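Local coordinates for protein ATP-dependent RNA helicase HrpB (Escherichia coli, PDB 6EUD) that hydrolyses ATP to ADP and phosphate as a bacterial DExH-box NTPase of the RNA helicase family, with single-stranded RNA binding, at residues G216-L222 and R269-T275; A278-T283 and Q322-R326. All coordinates share one frame; numbering follows the deposited sequence.

Contact 1 of 2, residues G216-L222 and R269-T275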
# COMPACT_ATOMS: atom_id res chain seq x y z
N GLY A 216 -29.81 -20.84 -24.09
CA GLY A 216 -29.56 -19.40 -24.07
C GLY A 216 -28.16 -18.96 -24.43
O GLY A 216 -27.28 -19.79 -24.66
N SER A 217 -27.96 -17.65 -24.50
CA SER A 217 -26.62 -17.11 -24.72
C SER A 217 -25.93 -16.95 -23.39
O SER A 217 -26.58 -16.84 -22.34
CB SER A 217 -26.66 -15.78 -25.47
OG SER A 217 -26.99 -15.99 -26.83
N LEU A 218 -24.60 -16.93 -23.46
CA LEU A 218 -23.77 -17.13 -22.30
C LEU A 218 -22.71 -16.06 -22.22
O LEU A 218 -22.05 -15.76 -23.22
CB LEU A 218 -23.14 -18.53 -22.36
CG LEU A 218 -22.33 -19.07 -21.17
CD1 LEU A 218 -22.33 -20.62 -21.18
CD2 LEU A 218 -20.91 -18.54 -21.24
N LEU A 219 -22.53 -15.51 -21.02
CA LEU A 219 -21.50 -14.51 -20.75
C LEU A 219 -20.42 -15.11 -19.84
O LEU A 219 -20.69 -15.54 -18.71
CB LEU A 219 -22.10 -13.25 -20.10
CG LEU A 219 -21.13 -12.12 -19.69
CD1 LEU A 219 -20.30 -11.55 -20.87
CD2 LEU A 219 -21.91 -11.01 -18.99
N LEU A 220 -19.20 -15.12 -20.35
CA LEU A 220 -18.07 -15.73 -19.66
C LEU A 220 -17.09 -14.66 -19.18
O LEU A 220 -16.52 -13.94 -20.00
CB LEU A 220 -17.37 -16.72 -20.60
CG LEU A 220 -16.03 -17.31 -20.20
CD1 LEU A 220 -16.10 -18.02 -18.84
CD2 LEU A 220 -15.55 -18.27 -21.31
N PHE A 221 -16.91 -14.54 -17.86
CA PHE A 221 -15.98 -13.57 -17.30
C PHE A 221 -14.60 -14.19 -17.15
O PHE A 221 -14.49 -15.24 -16.55
CB PHE A 221 -16.46 -13.04 -15.94
CG PHE A 221 -17.69 -12.13 -16.03
CD1 PHE A 221 -18.97 -12.61 -15.72
CD2 PHE A 221 -17.56 -10.79 -16.41
CE1 PHE A 221 -20.10 -11.77 -15.79
CE2 PHE A 221 -18.68 -9.95 -16.49
CZ PHE A 221 -19.95 -10.44 -16.18
N LEU A 222 -13.58 -13.52 -17.69
CA LEU A 222 -12.19 -13.98 -17.62
C LEU A 222 -11.29 -12.85 -17.11
O LEU A 222 -11.70 -11.68 -17.11
CB LEU A 222 -11.75 -14.47 -19.00
CG LEU A 222 -12.52 -15.73 -19.36
CD1 LEU A 222 -12.28 -16.19 -20.80
CD2 LEU A 222 -12.13 -16.83 -18.35
N ARG A 269 -26.84 -18.97 -30.93
CA ARG A 269 -26.59 -18.48 -29.58
C ARG A 269 -25.16 -17.99 -29.52
O ARG A 269 -24.33 -18.45 -30.29
CB ARG A 269 -26.83 -19.60 -28.55
CG ARG A 269 -25.91 -20.81 -28.74
CD ARG A 269 -26.45 -22.06 -28.06
NE ARG A 269 -26.71 -21.85 -26.64
CZ ARG A 269 -26.76 -22.83 -25.75
NH1 ARG A 269 -26.56 -24.08 -26.14
NH2 ARG A 269 -27.00 -22.56 -24.47
N LYS A 270 -24.86 -17.07 -28.61
CA LYS A 270 -23.50 -16.55 -28.51
C LYS A 270 -22.85 -16.79 -27.15
O LYS A 270 -23.51 -16.80 -26.11
CB LYS A 270 -23.48 -15.04 -28.82
CG LYS A 270 -24.20 -14.21 -27.79
CD LYS A 270 -24.19 -12.71 -28.10
CE LYS A 270 -24.90 -11.96 -26.98
NZ LYS A 270 -24.96 -10.51 -27.18
N VAL A 271 -21.54 -16.99 -27.18
CA VAL A 271 -20.72 -16.95 -25.99
C VAL A 271 -19.90 -15.67 -26.01
O VAL A 271 -19.07 -15.48 -26.89
CB VAL A 271 -19.78 -18.15 -25.88
CG1 VAL A 271 -18.87 -18.01 -24.65
CG2 VAL A 271 -20.58 -19.45 -25.83
N VAL A 272 -20.14 -14.80 -25.04
CA VAL A 272 -19.38 -13.57 -24.95
C VAL A 272 -18.29 -13.76 -23.92
O VAL A 272 -18.56 -14.06 -22.76
CB VAL A 272 -20.27 -12.37 -24.59
CG1 VAL A 272 -19.44 -11.12 -24.47
CG2 VAL A 272 -21.32 -12.16 -25.64
N LEU A 273 -17.05 -13.63 -24.37
CA LEU A 273 -15.89 -13.77 -23.51
C LEU A 273 -15.42 -12.36 -23.16
O LEU A 273 -14.96 -11.61 -24.01
CB LEU A 273 -14.79 -14.59 -24.19
CG LEU A 273 -15.12 -15.96 -24.81
CD1 LEU A 273 -15.59 -15.86 -26.27
CD2 LEU A 273 -13.92 -16.93 -24.69
N ALA A 274 -15.54 -11.98 -21.89
CA ALA A 274 -15.28 -10.61 -21.49
C ALA A 274 -14.47 -10.53 -20.22
O ALA A 274 -14.39 -11.50 -19.46
CB ALA A 274 -16.61 -9.86 -21.32
N THR A 275 -13.86 -9.36 -20.00
CA THR A 275 -13.27 -9.00 -18.72
C THR A 275 -14.34 -8.36 -17.85
O THR A 275 -15.47 -8.17 -18.32
CB THR A 275 -12.12 -8.01 -18.89
OG1 THR A 275 -12.65 -6.82 -19.48
CG2 THR A 275 -11.05 -8.59 -19.79

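Contact 2 of 2, residues A278-T283 and Q322-R326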
# COMPACT_ATOMS: atom_id res chain seq x y z
N ALA A 278 -17.70 -6.03 -18.24
CA ALA A 278 -19.07 -6.45 -18.48
C ALA A 278 -19.85 -6.59 -17.17
O ALA A 278 -21.06 -6.82 -17.17
CB ALA A 278 -19.09 -7.75 -19.27
N GLU A 279 -19.14 -6.44 -16.06
CA GLU A 279 -19.73 -6.66 -14.74
C GLU A 279 -20.74 -5.58 -14.36
O GLU A 279 -21.78 -5.88 -13.78
CB GLU A 279 -18.63 -6.75 -13.68
CG GLU A 279 -19.10 -7.23 -12.31
CD GLU A 279 -17.99 -7.21 -11.26
OE1 GLU A 279 -16.97 -7.92 -11.45
OE2 GLU A 279 -18.15 -6.49 -10.25
N THR A 280 -20.44 -4.32 -14.68
CA THR A 280 -21.30 -3.20 -14.29
C THR A 280 -21.37 -2.12 -15.36
O THR A 280 -22.42 -1.52 -15.55
CB THR A 280 -20.84 -2.52 -12.97
OG1 THR A 280 -19.55 -1.93 -13.15
CG2 THR A 280 -20.79 -3.50 -11.80
N SER A 281 -20.26 -1.88 -16.06
CA SER A 281 -20.14 -0.74 -16.97
C SER A 281 -20.73 -0.97 -18.35
O SER A 281 -21.10 -0.03 -19.06
CB SER A 281 -18.67 -0.36 -17.15
OG SER A 281 -18.00 -1.28 -18.00
N LEU A 282 -20.79 -2.23 -18.75
CA LEU A 282 -21.24 -2.58 -20.09
C LEU A 282 -22.43 -3.52 -20.01
O LEU A 282 -22.46 -4.43 -19.17
CB LEU A 282 -20.08 -3.21 -20.87
CG LEU A 282 -20.02 -3.02 -22.38
CD1 LEU A 282 -20.37 -1.59 -22.74
CD2 LEU A 282 -18.62 -3.35 -22.84
N THR A 283 -23.41 -3.28 -20.86
CA THR A 283 -24.59 -4.12 -20.89
C THR A 283 -24.58 -5.03 -22.12
O THR A 283 -24.72 -4.57 -23.25
CB THR A 283 -25.87 -3.28 -20.86
OG1 THR A 283 -26.04 -2.76 -19.53
CG2 THR A 283 -27.09 -4.09 -21.25
N GLN A 322 -22.70 -9.60 -8.45
CA GLN A 322 -22.96 -8.67 -9.54
C GLN A 322 -22.82 -9.40 -10.90
O GLN A 322 -23.63 -9.20 -11.80
CB GLN A 322 -22.03 -7.47 -9.46
CG GLN A 322 -22.20 -6.45 -10.56
CD GLN A 322 -23.47 -5.63 -10.44
OE1 GLN A 322 -24.03 -5.47 -9.35
NE2 GLN A 322 -23.94 -5.10 -11.57
N ARG A 323 -21.82 -10.28 -11.01
CA ARG A 323 -21.61 -11.06 -12.22
C ARG A 323 -22.76 -12.03 -12.48
O ARG A 323 -23.18 -12.20 -13.62
CB ARG A 323 -20.32 -11.86 -12.14
CG ARG A 323 -19.11 -11.02 -12.31
CD ARG A 323 -17.81 -11.80 -12.09
NE ARG A 323 -16.69 -10.87 -12.21
CZ ARG A 323 -15.43 -11.23 -12.38
NH1 ARG A 323 -15.09 -12.51 -12.46
NH2 ARG A 323 -14.49 -10.29 -12.48
N ALA A 324 -23.25 -12.68 -11.43
CA ALA A 324 -24.39 -13.58 -11.55
C ALA A 324 -25.63 -12.83 -12.05
O ALA A 324 -26.39 -13.34 -12.87
CB ALA A 324 -24.67 -14.24 -10.21
N GLY A 325 -25.82 -11.60 -11.58
CA GLY A 325 -26.99 -10.82 -11.94
C GLY A 325 -27.00 -10.41 -13.40
O GLY A 325 -28.03 -9.98 -13.91
N ARG A 326 -25.86 -10.52 -14.06
CA ARG A 326 -25.79 -10.29 -15.50
C ARG A 326 -26.51 -11.41 -16.29
O ARG A 326 -26.79 -11.26 -17.49
CB ARG A 326 -24.33 -10.13 -15.97
CG ARG A 326 -23.69 -8.80 -15.54
CD ARG A 326 -24.76 -7.79 -15.25
NE ARG A 326 -24.40 -6.41 -15.56
CZ ARG A 326 -25.19 -5.39 -15.28
NH1 ARG A 326 -26.36 -5.61 -14.69
NH2 ARG A 326 -24.83 -4.14 -15.58

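Contact 1 of 2, residues G216-L222 and R269-T275
R269 grips the carbonyl of G216 side-on, with NE and NH2 both donating to G216 O, NH2 at 2.8 Å on a lone pair. The acceptor lies in the guanidinium plane, while NE comes to it from above the carbonyl plane. A bend at chi3 (-56°) folds the long chain back to reach it; NH2 also binds E214 O and NH1 binds L211 O, so one arginine gathers carbonyls where helix 199-213 runs out. Glycine suits position 216, since any CB would jam against the preceding carbonyl.

G216 O is gripped by the arginine, and the amide of K270 is met by a side chain instead: K270 N meets S217 OG at 3.0 Å, almost straight. S217 places the hydroxyl there with OG anti to its carbonyl carbon (chi1 -74°). The aliphatic start of K270 packs on S217, CG at 3.4 Å from OG, and the extended chain carries NZ to the carbonyls of A260, L262 and E285. Backbone bonds then continue the parallel ladder to L222.

One face carries L218 beside V271 and L220 across L273, their methyls about 4.0 Å apart (L220 CD2 to L273 CD2), with helix 199-213 over L218, L220 and V271. On the opposite face L219 CD1 leans on V272 CG1 at 3.7 Å and reaches the small A274, while the F221 ring turns its CD2 edge to T275 O. Branched aliphatic residues suit such a buried core, the largely parallel sheet of the second RecA-like domain of a superfamily 2 helicase.

Contact 2 of 2, residues A278-T283 and Q322-R326
The carboxylate of E279 takes a salt bridge from R323, NE to OE1 at 3.1 Å. OE1 is met from above the carboxylate plane, and the two flat groups stand 64° apart; the bond runs to OE1 alone, not a two-pronged pairing of carboxylate and guanidinium. E279 gets there by an extended chain, CG anti to the backbone N (chi1 -170°), which lays its CG against Q322 CG at 3.6 Å. R323 has a second carboxylate at NH1, that of D292, so an acidic pair holds its guanidinium. With an alanine here in place of E279, R323 NE would probably lose its mate, and a gap is likely to open beside Q322 CG.

Q322 bends at chi2 (72°) and brings NE2 to E279 O at 3.2 Å, the acceptor close to the amide plane. The T280 side chain crosses that of Q322 at about a right angle, and its CG2 packs on Q322 CG at 3.5 Å, while its OG1 bonds H129 of the DEFH box. R326 lies with Q322 NE2 over one guanidinium face and A278 O at its edge. Sequence and place identify the pair as helicase motif V meeting motif VI (QRxGRxGR), which together line the ATP cleft in this family.

Overall arrangement
Contact 1 closes before contact 2 opens along the chain, and their centres lie about 11 Å apart in the same RecA-like domain. Strand 269-274 of contact 1 leads into the loop 278-283 of contact 2, while helix 317-325, with 322-326 at its end, is reached only after strands 287-302 and 307-314. The two contacts touch: the F221 ring packs on A278 (CE2 to CB 3.6 Å) and on R323, and L219 meets R326. The sheet thus seats the motif V and VI elements at the C-terminal ends of strands 217-221 and 269-274, on the side facing the first domain, where the side chains of T283 and T32, a predicted ATP-binding residue, come within about 3 Å at their nearest atoms.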